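Local coordinates for protein spore cortex-lytic enzyme (Bacillus cereus ATCC 14579, PDB 6TCI) that probably hydrolyses spore-cortex peptidoglycan as an N-acetylmuramyl-L-alanine amidase during germination, the part described here being its N-terminal putative peptidoglycan-binding domain, at residues Ala1-Arg9 / Asp15-Leu23. Residues are numbered along the deposited sequence; the frame is centred on the assembly and turned at random.
Sequences AFSNQVIQR and DVIELQSRL
Ala1 meets Glu18 in a small three-helix peptidoglycan-binding domain, whose N-terminal arm here crosses the first turns of helix 14-25. The amino group, Ala1 N, is joined by a long salt bridge, 3.9 Å, to Glu18 OE2, an oxygen that Arg22 grips side-on through NE and NH2; Arg22 NH1 turns to Thr72. Phe2 then shows how one ring can join a charged surface to the core. Glu18, extended beyond CG, lays its carboxylate over one ring face, the planes 21° apart and OE2 above the ring centre. At the ring edge, CE1 points at Asp15 O, 3.6 Å away, in the ring plane. Lys65 of helix 62-71 packs on Phe2, and its NZ hydrogen-bonds to Ser3 O and Gln5 O. Ser3 hydrogen-bonds both oxygens of the Asp15 carboxylate: its N donates nearly straight to OD1 (3.1 Å), its OG over a very short distance to OD2. That OG sits between backbone N and carbonyl carbon (chi1 78°), from where it can also accept from Gln5 N, closing an ST turn that bends the arm back toward the helix. Ile7 completes the contact, its CD1 against Asp15 CB and its CG2 3.9 Å from both Val16 CG2 and Leu19 CD2.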
ATOM      1  N   ALA A   1       7.245  -1.384  10.166  1.00 39.02           N
ATOM      2  CA  ALA A   1       8.153  -0.275   9.892  1.00 36.24           C
ATOM      3  C   ALA A   1       7.430   0.972   9.367  1.00 32.91           C
ATOM      4  O   ALA A   1       8.068   1.982   9.076  1.00 34.54           O
ATOM      5  CB  ALA A   1       9.243  -0.710   8.925  1.00 35.27           C
ATOM      6  N   PHE A   2       6.107   0.900   9.243  1.00 27.73           N
ATOM      7  CA  PHE A   2       5.331   2.060   8.822  1.00 24.44           C
ATOM      8  C   PHE A   2       5.276   3.105   9.935  1.00 25.41           C
ATOM      9  O   PHE A   2       5.287   2.781  11.124  1.00 27.75           O
ATOM     10  CB  PHE A   2       3.895   1.644   8.496  1.00 20.96           C
ATOM     11  CG  PHE A   2       3.742   0.916   7.184  1.00 18.60           C
ATOM     12  CD1 PHE A   2       4.149   1.497   5.993  1.00 18.39           C
ATOM     13  CD2 PHE A   2       3.156  -0.343   7.146  1.00 18.23           C
ATOM     14  CE1 PHE A   2       3.991   0.829   4.786  1.00 17.92           C
ATOM     15  CE2 PHE A   2       2.992  -1.021   5.946  1.00 16.74           C
ATOM     16  CZ  PHE A   2       3.414  -0.435   4.761  1.00 16.21           C
ATOM     17  N   SER A   3       5.206   4.372   9.537  1.00 24.05           N
ATOM     18  CA  SER A   3       4.901   5.444  10.472  1.00 24.50           C
ATOM     19  C   SER A   3       3.410   5.415  10.801  1.00 24.44           C
ATOM     20  O   SER A   3       2.642   4.616  10.254  1.00 24.31           O
ATOM     21  CB  SER A   3       5.287   6.794   9.872  1.00 25.99           C
ATOM     22  OG  SER A   3       4.306   7.214   8.936  1.00 27.19           O
ATOM     23  N   ASN A   4       2.984   6.312  11.688  1.00 27.50           N
ATOM     24  CA  ASN A   4       1.580   6.429  12.067  1.00 30.39           C
ATOM     25  C   ASN A   4       0.788   7.368  11.156  1.00 30.91           C
ATOM     26  O   ASN A   4      -0.358   7.703  11.479  1.00 32.07           O
ATOM     27  CB  ASN A   4       1.449   6.831  13.546  1.00 34.40           C
ATOM     28  CG  ASN A   4       1.881   8.266  13.814  1.00 39.26           C
ATOM     29  OD1 ASN A   4       2.367   8.965  12.923  1.00 41.36           O
ATOM     30  ND2 ASN A   4       1.702   8.709  15.052  1.00 42.13           N
ATOM     31  N   GLN A   5       1.366   7.795  10.037  1.00 27.16           N
ATOM     32  CA  GLN A   5       0.705   8.705   9.112  1.00 26.21           C
ATOM     33  C   GLN A   5      -0.007   7.913   8.026  1.00 22.28           C
ATOM     34  O   GLN A   5       0.497   6.889   7.557  1.00 23.77           O
ATOM     35  CB  GLN A   5       1.717   9.650   8.465  1.00 30.94           C
ATOM     36  CG  GLN A   5       2.562  10.408   9.466  1.00 36.31           C
ATOM     37  CD  GLN A   5       1.737  11.369  10.294  1.00 41.12           C
ATOM     38  OE1 GLN A   5       1.435  12.478   9.856  1.00 43.56           O
ATOM     39  NE2 GLN A   5       1.358  10.943  11.498  1.00 42.50           N
ATOM     40  N   VAL A   6      -1.189   8.392   7.635  1.00 17.35           N
ATOM     41  CA  VAL A   6      -1.929   7.758   6.551  1.00 14.18           C
ATOM     42  C   VAL A   6      -1.153   7.927   5.254  1.00 15.24           C
ATOM     43  O   VAL A   6      -0.685   9.026   4.932  1.00 19.09           O
ATOM     44  CB  VAL A   6      -3.329   8.387   6.438  1.00 14.49           C
ATOM     45  CG1 VAL A   6      -4.041   7.910   5.179  1.00 15.00           C
ATOM     46  CG2 VAL A   6      -4.170   8.066   7.673  1.00 16.55           C
ATOM     47  N   ILE A   7      -1.011   6.836   4.495  1.00 13.55           N
ATOM     48  CA  ILE A   7      -0.314   6.860   3.212  1.00 12.91           C
ATOM     49  C   ILE A   7      -1.356   7.013   2.118  1.00 12.83           C
ATOM     50  O   ILE A   7      -2.269   6.185   2.002  1.00 12.88           O
ATOM     51  CB  ILE A   7       0.512   5.585   2.987  1.00 13.63           C
ATOM     52  CG1 ILE A   7       1.197   5.117   4.271  1.00 15.12           C
ATOM     53  CG2 ILE A   7       1.535   5.808   1.879  1.00 15.27           C
ATOM     54  CD1 ILE A   7       1.934   3.796   4.088  1.00 17.56           C
ATOM     55  N   GLN A   8      -1.223   8.057   1.302  1.00 13.67           N
ATOM     56  CA  GLN A   8      -2.217   8.306   0.270  1.00 14.23           C
ATOM     57  C   GLN A   8      -1.553   8.939  -0.940  1.00 12.01           C
ATOM     58  O   GLN A   8      -0.379   9.312  -0.912  1.00 14.03           O
ATOM     59  CB  GLN A   8      -3.347   9.194   0.785  1.00 18.64           C
ATOM     60  CG  GLN A   8      -2.895  10.587   1.100  1.00 24.28           C
ATOM     61  CD  GLN A   8      -4.067  11.512   1.321  1.00 29.61           C
ATOM     62  OE1 GLN A   8      -4.239  12.060   2.404  1.00 33.59           O
ATOM     63  NE2 GLN A   8      -4.888  11.681   0.290  1.00 32.01           N
ATOM     64  N   ARG A   9      -2.349   9.079  -1.994  1.00 13.64           N
ATOM     65  CA  ARG A   9      -1.908   9.685  -3.239  1.00 14.66           C
ATOM     66  C   ARG A   9      -1.181  11.000  -2.993  1.00 15.29           C
ATOM     67  O   ARG A   9      -1.629  11.841  -2.204  1.00 17.16           O
ATOM     68  CB  ARG A   9      -3.147   9.909  -4.095  1.00 17.73           C
ATOM     69  CG  ARG A   9      -2.982  10.846  -5.231  1.00 21.97           C
ATOM     70  CD  ARG A   9      -4.337  11.157  -5.785  1.00 24.77           C
ATOM     71  NE  ARG A   9      -4.219  11.756  -7.089  1.00 28.18           N
ATOM     72  CZ  ARG A   9      -5.258  11.913  -7.893  1.00 28.77           C
ATOM     73  NH1 ARG A   9      -6.454  11.512  -7.484  1.00 29.63           N
ATOM     74  NH2 ARG A   9      -5.101  12.467  -9.083  1.00 33.95           N
ATOM     75  N   ASP A  15       7.596   5.495   3.718  1.00 17.90           N
ATOM     76  CA  ASP A  15       6.347   4.748   3.864  1.00 16.33           C
ATOM     77  C   ASP A  15       5.855   4.248   2.517  1.00 14.20           C
ATOM     78  O   ASP A  15       5.321   3.140   2.417  1.00 14.29           O
ATOM     79  CB  ASP A  15       5.253   5.621   4.482  1.00 18.71           C
ATOM     80  CG  ASP A  15       5.272   5.628   5.999  1.00 23.84           C
ATOM     81  OD1 ASP A  15       5.986   4.811   6.618  1.00 26.08           O
ATOM     82  OD2 ASP A  15       4.546   6.467   6.578  1.00 27.56           O
ATOM     83  N   VAL A  16       6.010   5.064   1.469  1.00 14.07           N
ATOM     84  CA  VAL A  16       5.549   4.663   0.143  1.00 13.08           C
ATOM     85  C   VAL A  16       6.418   3.546  -0.425  1.00 14.16           C
ATOM     86  O   VAL A  16       5.910   2.619  -1.070  1.00 14.42           O
ATOM     87  CB  VAL A  16       5.479   5.879  -0.795  1.00 13.47           C
ATOM     88  CG1 VAL A  16       4.996   5.458  -2.177  1.00 14.67           C
ATOM     89  CG2 VAL A  16       4.571   6.944  -0.212  1.00 14.61           C
ATOM     90  N   ILE A  17       7.739   3.632  -0.229  1.00 14.83           N
ATOM     91  CA  ILE A  17       8.627   2.545  -0.646  1.00 15.99           C
ATOM     92  C   ILE A  17       8.205   1.227  -0.006  1.00 16.27           C
ATOM     93  O   ILE A  17       8.093   0.200  -0.683  1.00 16.70           O
ATOM     94  CB  ILE A  17      10.095   2.881  -0.327  1.00 18.20           C
ATOM     95  CG1 ILE A  17      10.559   4.092  -1.128  1.00 19.74           C
ATOM     96  CG2 ILE A  17      10.987   1.689  -0.649  1.00 19.47           C
ATOM     97  CD1 ILE A  17      11.858   4.675  -0.644  1.00 22.23           C
ATOM     98  N   GLU A  18       7.977   1.232   1.313  1.00 13.83           N
ATOM     99  CA  GLU A  18       7.572  -0.010   1.968  1.00 13.91           C
ATOM    100  C   GLU A  18       6.200  -0.470   1.491  1.00 13.74           C
ATOM    101  O   GLU A  18       5.984  -1.671   1.280  1.00 13.14           O
ATOM    102  CB  GLU A  18       7.596   0.132   3.489  1.00 16.06           C
ATOM    103  CG  GLU A  18       7.098  -1.117   4.194  1.00 19.02           C
ATOM    104  CD  GLU A  18       7.357  -1.113   5.682  1.00 22.45           C
ATOM    105  OE1 GLU A  18       8.156  -0.273   6.152  1.00 25.26           O
ATOM    106  OE2 GLU A  18       6.742  -1.950   6.380  1.00 22.54           O
ATOM    107  N   LEU A  19       5.265   0.468   1.306  1.00 13.27           N
ATOM    108  CA  LEU A  19       3.935   0.115   0.818  1.00 11.93           C
ATOM    109  C   LEU A  19       4.012  -0.536  -0.561  1.00 12.95           C
ATOM    110  O   LEU A  19       3.419  -1.600  -0.797  1.00 13.05           O
ATOM    111  CB  LEU A  19       3.053   1.362   0.767  1.00 11.63           C
ATOM    112  CG  LEU A  19       1.660   1.150   0.159  1.00 13.06           C
ATOM    113  CD1 LEU A  19       0.809   0.360   1.109  1.00 14.88           C
ATOM    114  CD2 LEU A  19       0.996   2.487  -0.143  1.00 14.75           C
ATOM    115  N   GLN A  20       4.734   0.099  -1.488  1.00 13.05           N
ATOM    116  CA  GLN A  20       4.867  -0.457  -2.830  1.00 12.85           C
ATOM    117  C   GLN A  20       5.561  -1.810  -2.796  1.00 14.09           C
ATOM    118  O   GLN A  20       5.175  -2.726  -3.525  1.00 15.03           O
ATOM    119  CB  GLN A  20       5.643   0.504  -3.731  1.00 13.47           C
ATOM    120  CG  GLN A  20       4.873   1.768  -4.079  1.00 13.98           C
ATOM    121  CD  GLN A  20       5.733   2.771  -4.817  1.00 15.90           C
ATOM    122  OE1 GLN A  20       6.965   2.746  -4.708  1.00 16.82           O
ATOM    123  NE2 GLN A  20       5.096   3.671  -5.565  1.00 16.06           N
ATOM    124  N   SER A  21       6.580  -1.951  -1.947  1.00 13.74           N
ATOM    125  CA  SER A  21       7.321  -3.208  -1.879  1.00 14.42           C
ATOM    126  C   SER A  21       6.462  -4.336  -1.318  1.00 14.07           C
ATOM    127  O   SER A  21       6.506  -5.472  -1.823  1.00 15.01           O
ATOM    128  CB  SER A  21       8.576  -3.026  -1.022  1.00 14.60           C
ATOM    129  OG  SER A  21       9.445  -2.049  -1.590  1.00 17.78           O
ATOM    130  N   ARG A  22       5.702  -4.060  -0.253  1.00 13.46           N
ATOM    131  CA  ARG A  22       4.823  -5.099   0.282  1.00 13.48           C
ATOM    132  C   ARG A  22       3.739  -5.469  -0.722  1.00 14.04           C
ATOM    133  O   ARG A  22       3.426  -6.654  -0.900  1.00 15.05           O
ATOM    134  CB  ARG A  22       4.206  -4.650   1.605  1.00 13.70           C
ATOM    135  CG  ARG A  22       5.194  -4.656   2.763  1.00 13.41           C
ATOM    136  CD  ARG A  22       4.510  -4.329   4.083  1.00 13.86           C
ATOM    137  NE  ARG A  22       5.446  -4.189   5.200  1.00 14.16           N
ATOM    138  CZ  ARG A  22       5.865  -5.194   5.965  1.00 14.01           C
ATOM    139  NH1 ARG A  22       5.449  -6.441   5.742  1.00 15.04           N
ATOM    140  NH2 ARG A  22       6.699  -4.951   6.969  1.00 16.89           N
ATOM    141  N   LEU A  23       3.160  -4.472  -1.400  1.00 13.68           N
ATOM    142  CA  LEU A  23       2.151  -4.768  -2.412  1.00 13.73           C
ATOM    143  C   LEU A  23       2.749  -5.561  -3.566  1.00 15.29           C
ATOM    144  O   LEU A  23       2.073  -6.405  -4.158  1.00 17.79           O
ATOM    145  CB  LEU A  23       1.502  -3.480  -2.920  1.00 12.85           C
ATOM    146  CG  LEU A  23       0.573  -2.741  -1.956  1.00 11.75           C
ATOM    147  CD1 LEU A  23       0.209  -1.379  -2.512  1.00 12.42           C
ATOM    148  CD2 LEU A  23      -0.685  -3.544  -1.708  1.00 13.15           C
TER